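Side-chain contacts in esterase (Xanthomonas oryzae pv. oryzae, PDB 3H2G), which hydrolyses ester bonds as a rice cell wall-degrading esterase that contributes to the virulence of this plant pathogen: residues T181-Q186 against T328-S333; E188-L193 against L320-Q325; G207-E212 against Q345-S350. One frame throughout, in Å; residues are numbered along the deposited sequence.

Contact 1: residues T181-Q186 against T328-S333; sequences TAMATQ and TLLCGS
Gln186 and Thr328 make the polar half of this contact. The amide NE2 of Gln186 gives a hydrogen bond to Thr328 OG1 at 2.9 Å, with an N-H...O angle of 151°, and the hydroxyl oxygen sits somewhat out of the amide plane. Gln186 reaches it by running out almost straight, CG anti to its backbone N (chi1 171°), from the helix toward the first residue of the strand. Both ends of that amide are occupied: NE2 also bonds to Glu190 one turn along the helix, while OE1 takes a hydrogen bond with Ser202. Thr328 OG1 has a second partner in the carbonyl of Thr326, so the amide orientation and the hydroxyl position are set by several bonds at once.

Helix 177-192 here lies against strand 328-332 of the central, largely parallel sheet, as in the alpha/beta-hydrolase fold, in which the helix after the nucleophile elbow packs on one face of the sheet.

The apolar half lies further along the strand. Met183 stretches to SD and then bends (chi3 -78°), which carries CE to Leu330 CD2 at 3.6 Å; the two side chains cross at about a right angle, methyl against methyl. Around them Tyr209, Leu319 and Trp322 also pack on Met183, and Val359 of the next strand touches Leu330.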
# COMPACT_ATOMS: atom_id res chain seq x y z
N THR A 181 -1.29 -4.35 -0.80
CA THR A 181 -2.64 -4.15 -0.29
C THR A 181 -3.68 -4.22 -1.42
O THR A 181 -4.70 -4.90 -1.30
CB THR A 181 -2.78 -2.77 0.39
OG1 THR A 181 -1.95 -2.74 1.56
CG2 THR A 181 -4.23 -2.49 0.78
N ALA A 182 -3.41 -3.50 -2.50
CA ALA A 182 -4.33 -3.47 -3.64
C ALA A 182 -4.58 -4.87 -4.18
O ALA A 182 -5.73 -5.26 -4.40
CB ALA A 182 -3.77 -2.57 -4.74
N MET A 183 -3.50 -5.62 -4.40
CA MET A 183 -3.63 -6.97 -4.94
C MET A 183 -4.32 -7.92 -3.96
O MET A 183 -5.13 -8.76 -4.36
CB MET A 183 -2.26 -7.53 -5.32
CG MET A 183 -2.34 -8.90 -6.00
SD MET A 183 -0.76 -9.53 -6.61
CE MET A 183 -0.57 -8.57 -8.12
N ALA A 184 -4.00 -7.79 -2.67
CA ALA A 184 -4.61 -8.64 -1.66
C ALA A 184 -6.11 -8.37 -1.58
O ALA A 184 -6.92 -9.28 -1.38
CB ALA A 184 -3.96 -8.39 -0.29
N THR A 185 -6.47 -7.10 -1.73
CA THR A 185 -7.87 -6.69 -1.70
C THR A 185 -8.58 -7.23 -2.95
O THR A 185 -9.72 -7.69 -2.88
CB THR A 185 -8.00 -5.15 -1.66
OG1 THR A 185 -7.35 -4.65 -0.48
CG2 THR A 185 -9.46 -4.74 -1.64
N GLN A 186 -7.89 -7.18 -4.08
CA GLN A 186 -8.47 -7.68 -5.33
C GLN A 186 -8.75 -9.18 -5.21
O GLN A 186 -9.81 -9.65 -5.60
CB GLN A 186 -7.51 -7.45 -6.49
CG GLN A 186 -7.95 -8.13 -7.77
CD GLN A 186 -6.94 -8.00 -8.89
OE1 GLN A 186 -5.86 -7.44 -8.71
NE2 GLN A 186 -7.28 -8.53 -10.06
N THR A 328 -6.13 -6.40 -15.00
CA THR A 328 -5.13 -5.88 -14.09
C THR A 328 -3.88 -5.38 -14.80
O THR A 328 -3.45 -5.95 -15.80
CB THR A 328 -4.72 -6.98 -13.08
OG1 THR A 328 -5.91 -7.51 -12.46
CG2 THR A 328 -3.81 -6.42 -12.00
N LEU A 329 -3.30 -4.31 -14.26
CA LEU A 329 -2.08 -3.75 -14.82
C LEU A 329 -1.08 -3.49 -13.70
O LEU A 329 -1.28 -2.61 -12.86
CB LEU A 329 -2.38 -2.43 -15.55
CG LEU A 329 -1.16 -1.74 -16.19
CD1 LEU A 329 -0.45 -2.71 -17.13
CD2 LEU A 329 -1.62 -0.50 -16.95
N LEU A 330 -0.02 -4.28 -13.68
CA LEU A 330 1.02 -4.12 -12.66
C LEU A 330 2.02 -3.10 -13.18
O LEU A 330 2.53 -3.24 -14.29
CB LEU A 330 1.71 -5.46 -12.41
CG LEU A 330 0.80 -6.64 -12.04
CD1 LEU A 330 1.65 -7.87 -11.77
CD2 LEU A 330 -0.03 -6.29 -10.81
N CYS A 331 2.28 -2.07 -12.40
CA CYS A 331 3.21 -1.03 -12.82
C CYS A 331 4.40 -0.96 -11.86
O CYS A 331 4.27 -1.22 -10.67
CB CYS A 331 2.51 0.33 -12.87
SG CYS A 331 3.45 1.70 -13.60
N GLY A 332 5.55 -0.62 -12.41
CA GLY A 332 6.75 -0.52 -11.61
C GLY A 332 7.87 -0.00 -12.49
O GLY A 332 7.64 0.41 -13.62
N SER A 333 9.09 -0.02 -11.96
CA SER A 333 10.25 0.45 -12.70
C SER A 333 11.41 -0.52 -12.56
O SER A 333 11.69 -1.02 -11.47
CB SER A 333 10.68 1.83 -12.19
OG SER A 333 11.96 2.18 -12.69

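Contact 2: residues E188-L193 against L320-Q325; sequences EIEAHL and LEWAPQ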
# COMPACT_ATOMS: atom_id res chain seq x y z
N GLU A 188 -9.32 -10.96 -2.54
CA GLU A 188 -10.42 -11.18 -1.61
C GLU A 188 -11.79 -10.87 -2.21
O GLU A 188 -12.74 -11.63 -2.03
CB GLU A 188 -10.21 -10.36 -0.34
CG GLU A 188 -11.29 -10.50 0.73
CD GLU A 188 -11.47 -11.92 1.22
OE1 GLU A 188 -10.49 -12.71 1.17
OE2 GLU A 188 -12.58 -12.26 1.69
N ILE A 189 -11.89 -9.75 -2.92
CA ILE A 189 -13.16 -9.37 -3.53
C ILE A 189 -13.56 -10.38 -4.60
O ILE A 189 -14.71 -10.82 -4.65
CB ILE A 189 -13.08 -7.95 -4.14
CG1 ILE A 189 -12.93 -6.92 -3.02
CG2 ILE A 189 -14.32 -7.66 -4.98
CD1 ILE A 189 -12.80 -5.48 -3.50
N GLU A 190 -12.62 -10.77 -5.46
CA GLU A 190 -12.94 -11.75 -6.50
C GLU A 190 -13.36 -13.08 -5.88
O GLU A 190 -14.27 -13.75 -6.38
CB GLU A 190 -11.73 -11.95 -7.42
CG GLU A 190 -11.43 -10.76 -8.32
CD GLU A 190 -10.24 -10.99 -9.24
OE1 GLU A 190 -9.87 -12.16 -9.46
OE2 GLU A 190 -9.70 -9.99 -9.75
N ALA A 191 -12.71 -13.46 -4.80
CA ALA A 191 -13.00 -14.73 -4.14
C ALA A 191 -14.29 -14.80 -3.32
O ALA A 191 -14.83 -15.88 -3.11
CB ALA A 191 -11.83 -15.14 -3.27
N HIS A 192 -14.81 -13.65 -2.88
CA HIS A 192 -16.00 -13.65 -2.03
C HIS A 192 -17.02 -12.53 -2.19
O HIS A 192 -18.21 -12.74 -1.95
CB HIS A 192 -15.58 -13.62 -0.55
CG HIS A 192 -14.74 -14.77 -0.12
ND1 HIS A 192 -15.25 -16.04 0.08
CD2 HIS A 192 -13.42 -14.86 0.18
CE1 HIS A 192 -14.29 -16.84 0.49
NE2 HIS A 192 -13.17 -16.15 0.56
N LEU A 193 -16.57 -11.34 -2.59
CA LEU A 193 -17.46 -10.18 -2.66
C LEU A 193 -17.76 -9.58 -4.03
O LEU A 193 -18.00 -8.37 -4.12
CB LEU A 193 -16.89 -9.09 -1.74
CG LEU A 193 -16.42 -9.57 -0.36
CD1 LEU A 193 -15.64 -8.45 0.34
CD2 LEU A 193 -17.61 -10.00 0.47
N LEU A 320 0.76 -14.86 -5.10
CA LEU A 320 1.05 -15.49 -6.38
C LEU A 320 0.13 -16.63 -6.82
O LEU A 320 -0.19 -16.75 -8.01
CB LEU A 320 2.49 -16.01 -6.37
CG LEU A 320 3.59 -15.03 -5.94
CD1 LEU A 320 4.91 -15.78 -5.78
CD2 LEU A 320 3.72 -13.92 -6.98
N GLU A 321 -0.27 -17.47 -5.88
CA GLU A 321 -1.09 -18.64 -6.20
C GLU A 321 -2.59 -18.46 -6.36
O GLU A 321 -3.38 -18.94 -5.54
CB GLU A 321 -0.81 -19.74 -5.17
CG GLU A 321 0.66 -20.11 -5.08
CD GLU A 321 0.91 -21.26 -4.12
OE1 GLU A 321 0.45 -21.18 -2.96
OE2 GLU A 321 1.57 -22.23 -4.54
N TRP A 322 -2.98 -17.77 -7.42
CA TRP A 322 -4.38 -17.55 -7.72
C TRP A 322 -4.53 -17.08 -9.16
O TRP A 322 -3.53 -16.81 -9.84
CB TRP A 322 -5.02 -16.54 -6.75
CG TRP A 322 -4.40 -15.18 -6.75
CD1 TRP A 322 -3.13 -14.85 -6.38
CD2 TRP A 322 -5.05 -13.95 -7.09
NE1 TRP A 322 -2.95 -13.49 -6.47
CE2 TRP A 322 -4.11 -12.91 -6.91
CE3 TRP A 322 -6.34 -13.63 -7.54
CZ2 TRP A 322 -4.42 -11.57 -7.15
CZ3 TRP A 322 -6.65 -12.29 -7.79
CH2 TRP A 322 -5.69 -11.28 -7.59
N ALA A 323 -5.76 -17.02 -9.64
CA ALA A 323 -6.03 -16.61 -11.01
C ALA A 323 -6.89 -15.35 -11.04
O ALA A 323 -8.10 -15.41 -10.86
CB ALA A 323 -6.74 -17.75 -11.76
N PRO A 324 -6.26 -14.18 -11.27
CA PRO A 324 -6.97 -12.90 -11.31
C PRO A 324 -8.01 -12.87 -12.44
O PRO A 324 -7.72 -13.28 -13.57
CB PRO A 324 -5.85 -11.88 -11.53
CG PRO A 324 -4.66 -12.55 -10.90
CD PRO A 324 -4.80 -13.97 -11.38
N GLN A 325 -9.21 -12.41 -12.11
CA GLN A 325 -10.30 -12.34 -13.08
C GLN A 325 -10.52 -10.92 -13.60
O GLN A 325 -11.04 -10.72 -14.70
CB GLN A 325 -11.60 -12.84 -12.43
CG GLN A 325 -12.77 -12.96 -13.39
CD GLN A 325 -12.80 -14.29 -14.14
OE1 GLN A 325 -11.83 -15.05 -14.13
NE2 GLN A 325 -13.93 -14.57 -14.80
O HOH W 1 -9.72 -14.60 -8.42
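Chi1 of -71° carries Glu190 to Gln325: it sets CG anti to its own carbonyl carbon, and with the chain extended beyond CG the carboxylate leaves helix 177-192 and arrives at the backbone of the loop before strand 328-332. On the loop side Trp322 holds the less common chi1 of 60°, with CG between its backbone N and carbonyl carbon, and this turns the six-membered end of the indole toward the glutamate.

The anchor is a hydrogen bond from Gln325 N to Glu190 OE1, 2.7 Å long with an N-H...O angle of 158°; the donor comes from above the carboxylate plane. The same oxygen accepts from a water at 2.7 Å, and that water also donates to Ala323 O at 3.0 Å, bridging the carboxylate to the loop two residues back. OE1 further meets the indole at its edge, in the ring plane, 3.6 Å from Trp322 CZ3. Pro324 CG lies 3.6 Å above one face of that ring, toward its rim, and Phe351 stacks edge-to-face with it. CB of Gln325 rests beside OE1, but its amide leads away.

Near the surface, the last turns of helix 177-192 are thereby joined to the loop that leads into strand 328-332. Glu190 OE2 bonds to Thr326 OG1 and to Gln186 NE2. With backbone N-H, water, hydroxyl and amide all serving it, the carboxylate is probably stabilised in its charged form, and the indole edge, the electropositive rim of the ring, should suit the same negative charge.

Contact 3: residues G207-E212 against Q345-S350; sequences GPYALE and QTAIAS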
# COMPACT_ATOMS: atom_id res chain seq x y z
N GLY A 207 4.48 -3.23 -5.93
CA GLY A 207 4.23 -4.04 -4.75
C GLY A 207 5.04 -5.33 -4.71
O GLY A 207 5.37 -5.90 -5.75
N PRO A 208 5.39 -5.82 -3.51
CA PRO A 208 6.16 -7.05 -3.35
C PRO A 208 5.25 -8.28 -3.35
O PRO A 208 5.12 -8.96 -2.33
CB PRO A 208 6.86 -6.84 -2.01
CG PRO A 208 5.80 -6.12 -1.23
CD PRO A 208 5.28 -5.10 -2.22
N TYR A 209 4.63 -8.57 -4.50
CA TYR A 209 3.71 -9.70 -4.63
C TYR A 209 4.39 -11.03 -4.29
O TYR A 209 3.77 -11.91 -3.69
CB TYR A 209 3.14 -9.74 -6.05
CG TYR A 209 2.85 -8.36 -6.60
CD1 TYR A 209 2.00 -7.48 -5.93
CD2 TYR A 209 3.50 -7.89 -7.74
CE1 TYR A 209 1.81 -6.18 -6.37
CE2 TYR A 209 3.32 -6.59 -8.20
CZ TYR A 209 2.48 -5.74 -7.50
OH TYR A 209 2.35 -4.43 -7.91
N ALA A 210 5.64 -11.17 -4.69
CA ALA A 210 6.42 -12.37 -4.37
C ALA A 210 7.18 -11.93 -3.13
O ALA A 210 8.39 -11.73 -3.15
CB ALA A 210 7.38 -12.71 -5.51
N LEU A 211 6.42 -11.75 -2.05
CA LEU A 211 6.94 -11.26 -0.78
C LEU A 211 8.14 -12.01 -0.22
O LEU A 211 9.18 -11.42 0.04
CB LEU A 211 5.81 -11.23 0.26
CG LEU A 211 6.15 -10.56 1.60
CD1 LEU A 211 6.60 -9.12 1.34
CD2 LEU A 211 4.94 -10.58 2.52
N GLU A 212 7.99 -13.32 -0.02
CA GLU A 212 9.08 -14.12 0.52
C GLU A 212 10.34 -14.05 -0.36
O GLU A 212 11.44 -13.82 0.15
CB GLU A 212 8.64 -15.58 0.66
CG GLU A 212 9.78 -16.53 1.03
CD GLU A 212 9.37 -17.99 0.94
OE1 GLU A 212 8.42 -18.30 0.19
OE2 GLU A 212 10.00 -18.83 1.61
N GLN A 345 6.81 -9.61 -12.70
CA GLN A 345 7.11 -10.65 -13.68
C GLN A 345 6.79 -12.02 -13.11
O GLN A 345 6.19 -12.86 -13.79
CB GLN A 345 8.58 -10.57 -14.09
CG GLN A 345 8.91 -9.33 -14.92
CD GLN A 345 10.39 -9.00 -14.95
OE1 GLN A 345 10.84 -8.20 -15.78
NE2 GLN A 345 11.16 -9.59 -14.04
N THR A 346 7.18 -12.25 -11.86
CA THR A 346 6.92 -13.51 -11.19
C THR A 346 5.42 -13.71 -11.02
O THR A 346 4.89 -14.79 -11.27
CB THR A 346 7.58 -13.54 -9.78
OG1 THR A 346 9.00 -13.46 -9.92
CG2 THR A 346 7.21 -14.82 -9.04
N ALA A 347 4.73 -12.66 -10.60
CA ALA A 347 3.28 -12.73 -10.41
C ALA A 347 2.57 -13.13 -11.70
O ALA A 347 1.77 -14.06 -11.72
CB ALA A 347 2.75 -11.39 -9.91
N ILE A 348 2.87 -12.42 -12.78
CA ILE A 348 2.24 -12.69 -14.07
C ILE A 348 2.50 -14.11 -14.56
O ILE A 348 1.60 -14.77 -15.08
CB ILE A 348 2.68 -11.66 -15.13
CG1 ILE A 348 2.05 -10.30 -14.80
CG2 ILE A 348 2.25 -12.10 -16.53
CD1 ILE A 348 2.50 -9.16 -15.69
N ALA A 349 3.73 -14.59 -14.38
CA ALA A 349 4.04 -15.95 -14.80
C ALA A 349 3.16 -16.92 -14.01
O ALA A 349 2.62 -17.87 -14.58
CB ALA A 349 5.52 -16.25 -14.56
N SER A 350 3.02 -16.68 -12.71
CA SER A 350 2.21 -17.54 -11.85
C SER A 350 0.73 -17.48 -12.22
O SER A 350 0.04 -18.50 -12.18
CB SER A 350 2.38 -17.14 -10.39
OG SER A 350 3.74 -17.27 -9.98
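In the loop that leads from sheet strand 198-205 into helix 211-218, Tyr209 and Ala210 meet Ala347 and Thr346 of helix 342-353, the helix of the beta-alpha-beta crossover between strands 328-332 and 359-363. The CB methyl of Ala347 comes obliquely to the Tyr209 ring, 4.2 Å from CD2. One residue further along the loop and one residue back on the helix, Ala210 CB lies 4.1 Å from Thr346 CG2. In Thr346, chi1 of -64° puts OG1 beside the backbone N, where it bonds to the carbonyl of Lys342 on its own helix, and leaves CG2 anti to that N and facing the loop.

Its own loop helps to fix the tyrosine. Gly207 N donates to Tyr209 OH at 3.1 Å, and Gly207 O stands over the centre of the ring, 3.2 Å above its plane, so the ring folds back on the glycine. Pro208 and Ala210 are each the centre of an inverse gamma turn, and Ala210 occupies the N-cap position of helix 211-218. Its backbone N bonds to Asn343 of the opposing helix, a polar tie beside the methyl contacts.

Leu330 of strand 328-332 packs on both Tyr209 and Ala347. Contacts between methyl groups and the Tyr209 ring are nondirectional, so the relative placement of loop and helix probably owes more to the Ala210-Asn343 bond and to the intraloop hold on Tyr209.

Met183 ties contact 1 to both its neighbours: its SD lies 3.5 Å from Tyr209 CD1 of contact 3, and its CG 3.6 Å from Trp322 CZ2 of contact 2. Leu330 reaches contact 3 as well, with CD1 3.9 Å from Ile348 CG1. Leu320 joins contacts 2 and 3, its CD1 4.0 Å from Ala210 CB. The centres of contacts 1 and 3 are about 10 Å apart, those of 1 and 2 about 12 Å, and those of 2 and 3 about 15 Å. Helix 177-192, shared by contacts 1 and 2, follows the probable nucleophile elbow at Ser176. Tyr209 lies near that elbow without touching it, whereas contact 2 is nearer the surface.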